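Diphthine synthase (Entamoeba histolytica, PDB 3I4T) probably transfers methyl groups from S-adenosylmethionine to a modified histidine of elongation factor 2, a step in making diphthamide. Local coordinates at residues T234-M239 with G252-L257; Y24-G29 with K127-A132; S164-K169 with L219-E224; M135-C140 with A240-A245. All coordinates share one frame; numbering follows the deposited sequence.

Interaction 1. Residues T234-M239 with G252-L257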
# COMPACT_ATOMS: atom_id res chain seq x y z
N THR A 234 -12.94 19.31 -14.02
CA THR A 234 -12.96 18.05 -13.26
C THR A 234 -12.26 18.26 -11.92
O THR A 234 -11.15 18.78 -11.88
CB THR A 234 -12.28 16.89 -14.06
OG1 THR A 234 -13.03 16.62 -15.25
CG2 THR A 234 -12.19 15.61 -13.22
N MET A 235 -12.93 17.87 -10.83
CA MET A 235 -12.40 18.01 -9.47
C MET A 235 -11.40 16.90 -9.18
O MET A 235 -11.75 15.71 -9.24
CB MET A 235 -13.52 17.98 -8.42
CG MET A 235 -14.55 19.12 -8.50
SD MET A 235 -13.92 20.73 -7.95
CE MET A 235 -14.03 20.56 -6.16
N VAL A 236 -10.17 17.28 -8.87
CA VAL A 236 -9.10 16.33 -8.65
C VAL A 236 -8.37 16.70 -7.38
O VAL A 236 -8.63 17.75 -6.78
CB VAL A 236 -8.09 16.30 -9.82
CG1 VAL A 236 -8.77 15.81 -11.11
CG2 VAL A 236 -7.43 17.67 -10.02
N VAL A 237 -7.45 15.84 -6.99
CA VAL A 237 -6.78 15.97 -5.71
C VAL A 237 -5.28 16.05 -5.98
O VAL A 237 -4.67 15.08 -6.43
CB VAL A 237 -7.08 14.76 -4.79
CG1 VAL A 237 -6.59 15.01 -3.37
CG2 VAL A 237 -8.57 14.42 -4.80
N GLY A 238 -4.71 17.23 -5.73
CA GLY A 238 -3.28 17.42 -5.81
C GLY A 238 -2.72 17.07 -4.46
O GLY A 238 -3.26 17.49 -3.42
N MET A 239 -1.64 16.29 -4.45
CA MET A 239 -1.03 15.89 -3.19
C MET A 239 0.47 16.05 -3.25
O MET A 239 1.12 15.57 -4.17
CB MET A 239 -1.40 14.45 -2.85
CG MET A 239 -2.91 14.23 -2.75
SD MET A 239 -3.28 12.56 -2.24
CE MET A 239 -3.08 12.68 -0.46
N GLY A 252 -9.70 20.35 -5.91
CA GLY A 252 -10.24 21.42 -6.74
C GLY A 252 -10.18 21.11 -8.23
O GLY A 252 -9.73 20.03 -8.64
N LYS A 253 -10.63 22.08 -9.02
CA LYS A 253 -10.67 21.96 -10.47
C LYS A 253 -9.28 21.87 -11.06
O LYS A 253 -8.33 22.42 -10.51
CB LYS A 253 -11.43 23.14 -11.10
CG LYS A 253 -12.84 23.35 -10.57
CD LYS A 253 -13.73 24.08 -11.56
CE LYS A 253 -14.95 24.72 -10.87
NZ LYS A 253 -14.68 26.16 -10.50
N MET A 254 -9.17 21.18 -12.19
CA MET A 254 -7.91 21.08 -12.92
C MET A 254 -7.35 22.44 -13.29
O MET A 254 -6.15 22.66 -13.15
CB MET A 254 -8.06 20.20 -14.16
CG MET A 254 -8.39 18.75 -13.78
SD MET A 254 -7.98 17.49 -15.01
CE MET A 254 -6.20 17.41 -14.82
N LYS A 255 -8.22 23.37 -13.72
CA LYS A 255 -7.78 24.72 -14.08
C LYS A 255 -7.30 25.52 -12.89
O LYS A 255 -6.47 26.42 -13.04
CB LYS A 255 -8.87 25.50 -14.81
CG LYS A 255 -10.15 25.75 -14.00
CD LYS A 255 -11.19 26.48 -14.82
CE LYS A 255 -12.37 26.90 -13.96
NZ LYS A 255 -13.43 27.62 -14.74
N ASP A 256 -7.80 25.20 -11.70
CA ASP A 256 -7.40 25.90 -10.49
C ASP A 256 -6.12 25.32 -9.92
O ASP A 256 -5.27 26.06 -9.41
CB ASP A 256 -8.52 25.85 -9.45
CG ASP A 256 -9.69 26.74 -9.82
OD1 ASP A 256 -9.46 27.85 -10.34
OD2 ASP A 256 -10.84 26.33 -9.60
N LEU A 257 -5.97 24.01 -10.01
CA LEU A 257 -4.79 23.34 -9.49
C LEU A 257 -3.58 23.49 -10.41
O LEU A 257 -2.45 23.52 -9.95
CB LEU A 257 -5.09 21.87 -9.13
CG LEU A 257 -5.47 21.61 -7.66
CD1 LEU A 257 -6.67 22.39 -7.21
CD2 LEU A 257 -5.68 20.14 -7.40
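V236 and G252 form an antiparallel hydrogen-bonded pair, joined by two backbone bonds. V236 N gives its hydrogen to G252 O at 2.8 Å, and the bond is almost straight, with 177° at the hydrogen. The return bond runs from G252 N to V236 O at 2.9 Å. G252 O also receives a CA-H contact from M235. Two residues further along, M254 N reaches T234 O at 3.1 Å, but the bond is bent and weak. T234 O is also met by K253 CA. The hydroxyl of T234 has its partner outside the two segments, the backbone N of D231.

These residues belong to a beta hairpin of strands 235-240 and 248-253 in the mixed sheet of this tetrapyrrole methylase-like protein. The second strand runs straight into helix 254-257, with K253 at the N-cap position. K253 O accepts the helix bond from L257 N.

M235 and K253 are a non-hydrogen-bonded pair with side chains on the same face. The bend of M235 at chi2 (-73°) brings SD to 3.9 Å from K253 CG. A further bend at chi3 (-79°) sets CE near G252 CA. V236, on the opposite face, meets apolar side chains of the helix. M254 crosses V236 at about a right angle, CG against CG1. L257 slides past V236 in the opposite direction, and its CD2 lies 3.5 Å from G238 N. I215 of helix 211-225 packs against both M254 and L257.

Interaction 2. Residues Y24-G29 with K127-A132; sequences YIIGLG and KVIHNA
The ring of Y24 meets I129 at its edge, where CD1 of the isoleucine sits near the ring plane, 3.8 Å from Y24 CD2. K127 comes to the same ring obliquely, with CG 3.7 Å from Y24 CE2. The imidazole of H130 has V128 CG1 over one face, displaced from the ring centre. Y24, K127, V128 and I129 lie on two neighbouring parallel strands, 22-27 and 126-129, of the five-stranded parallel sheet; H130 follows the second. Strand 126-129 is at the edge of that sheet within this chain.

The pairs are Y24 with K127, I25 with V128 and I26 with I129. Three backbone bonds join the strands: I25 N to K127 O, I129 N to I25 O, and G27 N to I129 O. I26 and I129 run alongside each other in the same sense. CG1 of I129 is anti to the carbonyl carbon (chi1 -67°), which carries CD1 to both Y24 and I26. A43 of helix 38-46 packs on this face against all three residues.

Past the strand ends, the side chain of N131 takes over from the backbone pairing. Its ND2 bonds D35 O, and T37 of the second subunit packs against the residue. N131 OD1 accepts A132 N at 2.7 Å, in the carbonyl plane and on a lone pair. A second bond of N131 ND2 goes to G27 O at 2.8 Å, with the donor 50° out of the G27 carbonyl plane.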
# COMPACT_ATOMS: atom_id res chain seq x y z
N TYR A 24 19.33 -7.66 1.98
CA TYR A 24 18.16 -7.10 2.62
C TYR A 24 17.67 -5.90 1.82
O TYR A 24 18.42 -4.94 1.63
CB TYR A 24 18.50 -6.66 4.04
CG TYR A 24 18.58 -7.78 5.04
CD1 TYR A 24 19.77 -8.51 5.22
CD2 TYR A 24 17.48 -8.09 5.84
CE1 TYR A 24 19.84 -9.54 6.16
CE2 TYR A 24 17.54 -9.11 6.79
CZ TYR A 24 18.71 -9.83 6.94
OH TYR A 24 18.75 -10.84 7.87
N ILE A 25 16.43 -5.96 1.35
CA ILE A 25 15.83 -4.79 0.72
C ILE A 25 14.82 -4.22 1.69
O ILE A 25 13.83 -4.88 2.04
CB ILE A 25 15.18 -5.08 -0.64
CG1 ILE A 25 16.09 -5.96 -1.51
CG2 ILE A 25 14.86 -3.77 -1.35
CD1 ILE A 25 15.53 -6.29 -2.89
N ILE A 26 15.09 -2.99 2.12
CA ILE A 26 14.39 -2.38 3.24
C ILE A 26 13.67 -1.08 2.87
O ILE A 26 14.30 -0.13 2.39
CB ILE A 26 15.35 -2.14 4.42
CG1 ILE A 26 16.11 -3.43 4.76
CG2 ILE A 26 14.59 -1.62 5.62
CD1 ILE A 26 17.48 -3.21 5.39
N GLY A 27 12.36 -1.05 3.11
CA GLY A 27 11.54 0.14 2.88
C GLY A 27 11.73 1.13 4.01
O GLY A 27 11.59 0.77 5.18
N LEU A 28 12.04 2.38 3.65
CA LEU A 28 12.34 3.40 4.66
C LEU A 28 11.12 4.19 5.15
O LEU A 28 11.20 4.93 6.13
CB LEU A 28 13.43 4.35 4.17
CG LEU A 28 14.83 3.73 3.98
CD1 LEU A 28 15.71 4.69 3.23
CD2 LEU A 28 15.47 3.32 5.29
N GLY A 29 9.99 4.02 4.47
CA GLY A 29 8.84 4.89 4.72
C GLY A 29 8.93 6.11 3.82
O GLY A 29 9.68 6.12 2.85
N LYS A 127 15.86 -10.79 1.34
CA LYS A 127 14.91 -10.60 2.41
C LYS A 127 14.34 -9.19 2.31
O LYS A 127 15.07 -8.19 2.41
CB LYS A 127 15.54 -10.88 3.78
CG LYS A 127 14.66 -10.60 5.00
CD LYS A 127 13.37 -11.42 4.97
CE LYS A 127 12.55 -11.27 6.25
NZ LYS A 127 11.42 -12.26 6.25
N VAL A 128 13.02 -9.13 2.12
CA VAL A 128 12.29 -7.87 1.99
C VAL A 128 11.76 -7.43 3.35
O VAL A 128 11.19 -8.23 4.06
CB VAL A 128 11.13 -8.02 0.97
CG1 VAL A 128 10.33 -6.72 0.84
CG2 VAL A 128 11.67 -8.45 -0.39
N ILE A 129 12.00 -6.17 3.71
CA ILE A 129 11.38 -5.58 4.89
C ILE A 129 10.43 -4.47 4.42
O ILE A 129 10.84 -3.52 3.74
CB ILE A 129 12.45 -5.12 5.92
CG1 ILE A 129 13.17 -6.34 6.52
CG2 ILE A 129 11.81 -4.30 7.04
CD1 ILE A 129 14.54 -6.08 7.11
N HIS A 130 9.15 -4.63 4.75
CA HIS A 130 8.06 -3.79 4.25
C HIS A 130 7.89 -2.52 5.08
O HIS A 130 8.21 -2.50 6.28
CB HIS A 130 6.74 -4.58 4.24
CG HIS A 130 6.74 -5.77 3.32
ND1 HIS A 130 7.03 -7.05 3.75
CD2 HIS A 130 6.51 -5.86 1.99
CE1 HIS A 130 6.97 -7.88 2.73
NE2 HIS A 130 6.67 -7.19 1.64
N ASN A 131 7.35 -1.48 4.44
CA ASN A 131 7.05 -0.20 5.08
C ASN A 131 5.89 0.51 4.34
O ASN A 131 5.28 -0.06 3.44
CB ASN A 131 8.31 0.68 5.10
CG ASN A 131 8.34 1.65 6.29
OD1 ASN A 131 7.32 2.19 6.70
ND2 ASN A 131 9.54 1.89 6.81
N ALA A 132 5.59 1.75 4.74
CA ALA A 132 4.51 2.52 4.11
C ALA A 132 4.82 2.79 2.64
O ALA A 132 5.97 2.81 2.23
CB ALA A 132 4.25 3.82 4.87

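Interaction 3. Residues S164-K169 with L219-E224; sequences SSYYPK and LEVEKE
V221 fits against three residues of the 164-169 segment and has more surface buried here than any other residue. The contact joins helix 211-225 to the start of helix 166-175, two helices of this tetrapyrrole methylase-like fold. The two methyls of V221 divide the work. CG1 is anti to the backbone N (chi1 165°) and meets the ring of Y167 obliquely, 3.4 Å from CD1. CG2 turns to the other partners, at 3.7 Å from S164 CB and 3.4 Å from Y166 OH. The phenol of Y166 has its polar partner in Q217, one helix turn before V221.

Y167 has the second largest buried surface. Its side chain slides past V221 in the opposite direction, so the ring runs on beyond the valine to E222. Its backbone N bonds S164 O.

E222 is the third. Its chain is bent at chi2 (66°), which turns the carboxylate back to Y167. Other bonds hold both oxygens: OE1 takes V229 N and OE2 takes G228 N, in the loop after helix 211-225. L227 N of the same loop bonds Y167 OH. Ring and carboxylate planes are 51° apart. Y167 OH donates to E222 OE1 at 2.6 Å, meeting it from above the carboxylate plane, while OE1 lies in the plane of the tyrosine ring, at its edge.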
# COMPACT_ATOMS: atom_id res chain seq x y z
N SER A 164 1.30 9.22 -24.27
CA SER A 164 0.08 9.40 -23.50
C SER A 164 -0.68 8.09 -23.27
O SER A 164 -1.91 8.06 -23.25
CB SER A 164 -0.82 10.44 -24.17
OG SER A 164 -1.16 10.03 -25.48
N SER A 165 0.09 7.01 -23.09
CA SER A 165 -0.43 5.66 -22.80
C SER A 165 -1.34 5.58 -21.59
O SER A 165 -2.23 4.75 -21.54
CB SER A 165 0.73 4.70 -22.59
OG SER A 165 1.02 4.03 -23.79
N TYR A 166 -1.08 6.42 -20.59
CA TYR A 166 -1.89 6.45 -19.39
C TYR A 166 -3.35 6.82 -19.68
O TYR A 166 -4.24 6.44 -18.93
CB TYR A 166 -1.31 7.47 -18.41
CG TYR A 166 -1.12 8.86 -18.99
CD1 TYR A 166 -2.18 9.76 -19.07
CD2 TYR A 166 0.13 9.27 -19.45
CE1 TYR A 166 -1.99 11.03 -19.60
CE2 TYR A 166 0.32 10.53 -19.97
CZ TYR A 166 -0.74 11.41 -20.04
OH TYR A 166 -0.55 12.67 -20.56
N TYR A 167 -3.56 7.55 -20.78
CA TYR A 167 -4.85 8.18 -21.07
C TYR A 167 -5.98 7.16 -21.21
O TYR A 167 -6.98 7.28 -20.50
CB TYR A 167 -4.75 9.14 -22.27
CG TYR A 167 -6.04 9.86 -22.66
CD1 TYR A 167 -6.49 10.98 -21.95
CD2 TYR A 167 -6.79 9.43 -23.75
CE1 TYR A 167 -7.66 11.65 -22.32
CE2 TYR A 167 -7.96 10.09 -24.12
CZ TYR A 167 -8.38 11.20 -23.40
OH TYR A 167 -9.54 11.85 -23.78
N PRO A 168 -5.82 6.15 -22.11
CA PRO A 168 -6.86 5.13 -22.23
C PRO A 168 -7.10 4.37 -20.94
O PRO A 168 -8.23 3.99 -20.67
CB PRO A 168 -6.31 4.18 -23.32
CG PRO A 168 -4.85 4.42 -23.31
CD PRO A 168 -4.71 5.89 -23.04
N LYS A 169 -6.05 4.14 -20.15
CA LYS A 169 -6.19 3.48 -18.83
C LYS A 169 -6.98 4.33 -17.82
O LYS A 169 -7.70 3.77 -16.98
CB LYS A 169 -4.83 3.12 -18.24
CG LYS A 169 -4.00 2.16 -19.08
CD LYS A 169 -2.64 1.90 -18.44
CE LYS A 169 -1.76 1.07 -19.37
NZ LYS A 169 -0.40 0.82 -18.82
N LEU A 219 -4.43 17.99 -19.80
CA LEU A 219 -5.37 18.87 -20.49
C LEU A 219 -5.09 18.91 -21.98
O LEU A 219 -6.01 18.96 -22.79
CB LEU A 219 -5.36 20.27 -19.87
CG LEU A 219 -6.05 20.32 -18.50
CD1 LEU A 219 -5.94 21.68 -17.84
CD2 LEU A 219 -7.52 19.91 -18.63
N GLU A 220 -3.81 18.85 -22.34
CA GLU A 220 -3.40 18.88 -23.74
C GLU A 220 -3.72 17.57 -24.47
O GLU A 220 -4.09 17.58 -25.65
CB GLU A 220 -1.90 19.16 -23.80
CG GLU A 220 -1.42 19.66 -25.13
CD GLU A 220 0.09 19.79 -25.16
OE1 GLU A 220 0.65 20.56 -24.34
OE2 GLU A 220 0.72 19.12 -26.01
N VAL A 221 -3.59 16.45 -23.76
CA VAL A 221 -3.93 15.14 -24.28
C VAL A 221 -5.45 15.03 -24.50
O VAL A 221 -5.89 14.49 -25.50
CB VAL A 221 -3.40 14.04 -23.35
CG1 VAL A 221 -4.03 12.69 -23.64
CG2 VAL A 221 -1.87 13.96 -23.44
N GLU A 222 -6.24 15.55 -23.56
CA GLU A 222 -7.69 15.51 -23.73
C GLU A 222 -8.11 16.36 -24.93
O GLU A 222 -8.98 15.96 -25.69
CB GLU A 222 -8.43 15.95 -22.45
CG GLU A 222 -9.96 16.11 -22.60
CD GLU A 222 -10.73 14.81 -22.88
OE1 GLU A 222 -10.47 13.77 -22.24
OE2 GLU A 222 -11.61 14.83 -23.77
N LYS A 223 -7.47 17.51 -25.10
CA LYS A 223 -7.75 18.37 -26.23
C LYS A 223 -7.45 17.65 -27.55
O LYS A 223 -8.22 17.74 -28.49
CB LYS A 223 -6.94 19.67 -26.12
CG LYS A 223 -7.27 20.71 -27.19
CD LYS A 223 -6.22 21.81 -27.28
CE LYS A 223 -6.18 22.37 -28.70
NZ LYS A 223 -5.40 23.65 -28.81
N GLU A 224 -6.33 16.92 -27.59
CA GLU A 224 -5.88 16.22 -28.80
C GLU A 224 -6.65 14.93 -29.07
O GLU A 224 -6.79 14.54 -30.22
CB GLU A 224 -4.38 15.92 -28.75
CG GLU A 224 -3.50 17.16 -29.03
CD GLU A 224 -2.01 16.97 -28.70
OE1 GLU A 224 -1.56 15.80 -28.55
OE2 GLU A 224 -1.28 17.99 -28.60

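Interaction 4. Residues M135-C140 with A240-A245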
# COMPACT_ATOMS: atom_id res chain seq x y z
N MET A 135 1.10 4.35 -2.31
CA MET A 135 -0.13 3.70 -2.73
C MET A 135 -1.19 3.51 -1.63
O MET A 135 -2.38 3.62 -1.90
CB MET A 135 0.19 2.38 -3.40
CG MET A 135 -0.38 2.28 -4.81
SD MET A 135 0.82 1.60 -5.98
CE MET A 135 2.15 2.81 -5.84
N ASN A 136 -0.77 3.22 -0.40
CA ASN A 136 -1.72 3.22 0.71
C ASN A 136 -1.89 4.62 1.32
O ASN A 136 -3.01 5.05 1.63
CB ASN A 136 -1.43 2.12 1.76
CG ASN A 136 0.05 1.96 2.09
OD1 ASN A 136 0.82 1.48 1.26
ND2 ASN A 136 0.46 2.33 3.31
N ALA A 137 -0.78 5.34 1.44
CA ALA A 137 -0.75 6.64 2.13
C ALA A 137 -1.73 7.69 1.58
O ALA A 137 -2.20 8.55 2.34
CB ALA A 137 0.65 7.20 2.14
N ILE A 138 -2.01 7.64 0.28
CA ILE A 138 -2.94 8.56 -0.39
C ILE A 138 -4.38 8.41 0.13
O ILE A 138 -5.28 9.18 -0.23
CB ILE A 138 -2.94 8.37 -1.96
CG1 ILE A 138 -3.12 6.90 -2.31
CG2 ILE A 138 -1.67 8.95 -2.57
CD1 ILE A 138 -3.75 6.65 -3.64
N GLY A 139 -4.58 7.42 0.99
CA GLY A 139 -5.82 7.26 1.73
C GLY A 139 -6.16 8.47 2.57
O GLY A 139 -7.32 8.65 2.95
N CYS A 140 -5.18 9.32 2.86
CA CYS A 140 -5.44 10.50 3.68
C CYS A 140 -6.29 11.53 2.97
O CYS A 140 -6.76 12.49 3.58
CB CYS A 140 -4.14 11.13 4.19
SG CYS A 140 -3.02 11.65 2.92
N ALA A 240 1.00 16.74 -2.25
CA ALA A 240 2.44 16.97 -2.15
C ALA A 240 2.93 16.48 -0.80
O ALA A 240 2.30 16.71 0.22
CB ALA A 240 2.75 18.45 -2.33
N ARG A 241 4.08 15.80 -0.81
CA ARG A 241 4.74 15.33 0.41
C ARG A 241 3.83 14.46 1.29
O ARG A 241 3.71 14.68 2.50
CB ARG A 241 5.37 16.51 1.17
CG ARG A 241 6.34 17.31 0.31
CD ARG A 241 6.77 18.63 0.93
NE ARG A 241 5.66 19.55 1.17
CZ ARG A 241 5.07 20.31 0.25
NH1 ARG A 241 5.46 20.26 -1.02
NH2 ARG A 241 4.08 21.10 0.60
N VAL A 242 3.20 13.46 0.68
CA VAL A 242 2.31 12.56 1.40
C VAL A 242 3.04 11.90 2.57
O VAL A 242 4.18 11.44 2.43
CB VAL A 242 1.67 11.52 0.44
CG1 VAL A 242 0.80 10.53 1.19
CG2 VAL A 242 0.83 12.23 -0.62
N ALA A 243 2.39 11.90 3.73
CA ALA A 243 2.92 11.26 4.93
C ALA A 243 4.11 12.02 5.55
O ALA A 243 4.74 11.52 6.49
CB ALA A 243 3.29 9.79 4.65
N CYS A 244 4.40 13.21 5.03
CA CYS A 244 5.39 14.11 5.64
C CYS A 244 4.70 15.13 6.55
O CYS A 244 3.50 15.35 6.44
CB CYS A 244 6.22 14.81 4.56
SG CYS A 244 7.03 13.68 3.37
N ALA A 245 5.46 15.77 7.42
CA ALA A 245 4.92 16.83 8.29
C ALA A 245 4.31 18.03 7.52
O ALA A 245 3.27 18.57 7.92
CB ALA A 245 5.97 17.29 9.28
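A137 CB and V242 CG1 meet at 3.5 Å, and this is the tight point of the contact. A type II beta turn from R241 to C244, in the loop linking strands 235-240 and 248-253, packs here against helix 134-137 and the following 3-10 segment. V242 is at the second position of the turn. Its CG1 is anti to the backbone N (chi1 177°), which turns this methyl to A137. Besides A137 CB, it lies 3.8 Å from A137 O. No hydrogen bond crosses between the two segments, so the join is apolar packing alone.

Around this point the packing is looser. A243 CB stands 4.5 Å from A137 CB, and C140 SG is 4.3 Å from V242 CG1. The end of the I138 side chain leads away from the turn, to C268 and L270 of strand 267-271. The turn then leads out to A245, which is exposed.

A243 N bonds the side chain of Q247, while R241 bonds backbone oxygens, those of F262 and A264 through NH1 and that of D246 through NE. From the second subunit, H130 of that chain packs on A243, Y107 of that chain packs on C140, and D105 of that chain accepts a hydrogen bond from N136 ND2. Backbone bonds within the segments include C140 N to A137 O at 3.1 Å in the 3-10 segment, and C244 N to R241 O at 3.0 Å across the beta turn.

Along the chain, interaction 2 closes first, in the parallel sheet. Interaction 4 adjoins it in sequence, at helix 134-137, and both touch the second subunit, so this region lies at the subunit interface. Interaction 3 is nested inside the loop that interaction 4 closes. Its helix 211-225 is followed by strand 235-240 of interaction 1, on the same side of the chain's centre. Interactions 1 and 4 alternate and share the hairpin 235-253. They touch where M239 CE meets C140 SG at 3.5 Å. Centres of interactions 2 and 3 are 34 Å apart. Interaction 4 lies between interactions 1 and 2, its centre about 17 Å from each, and links the mixed-sheet hairpin to the helix following the parallel sheet.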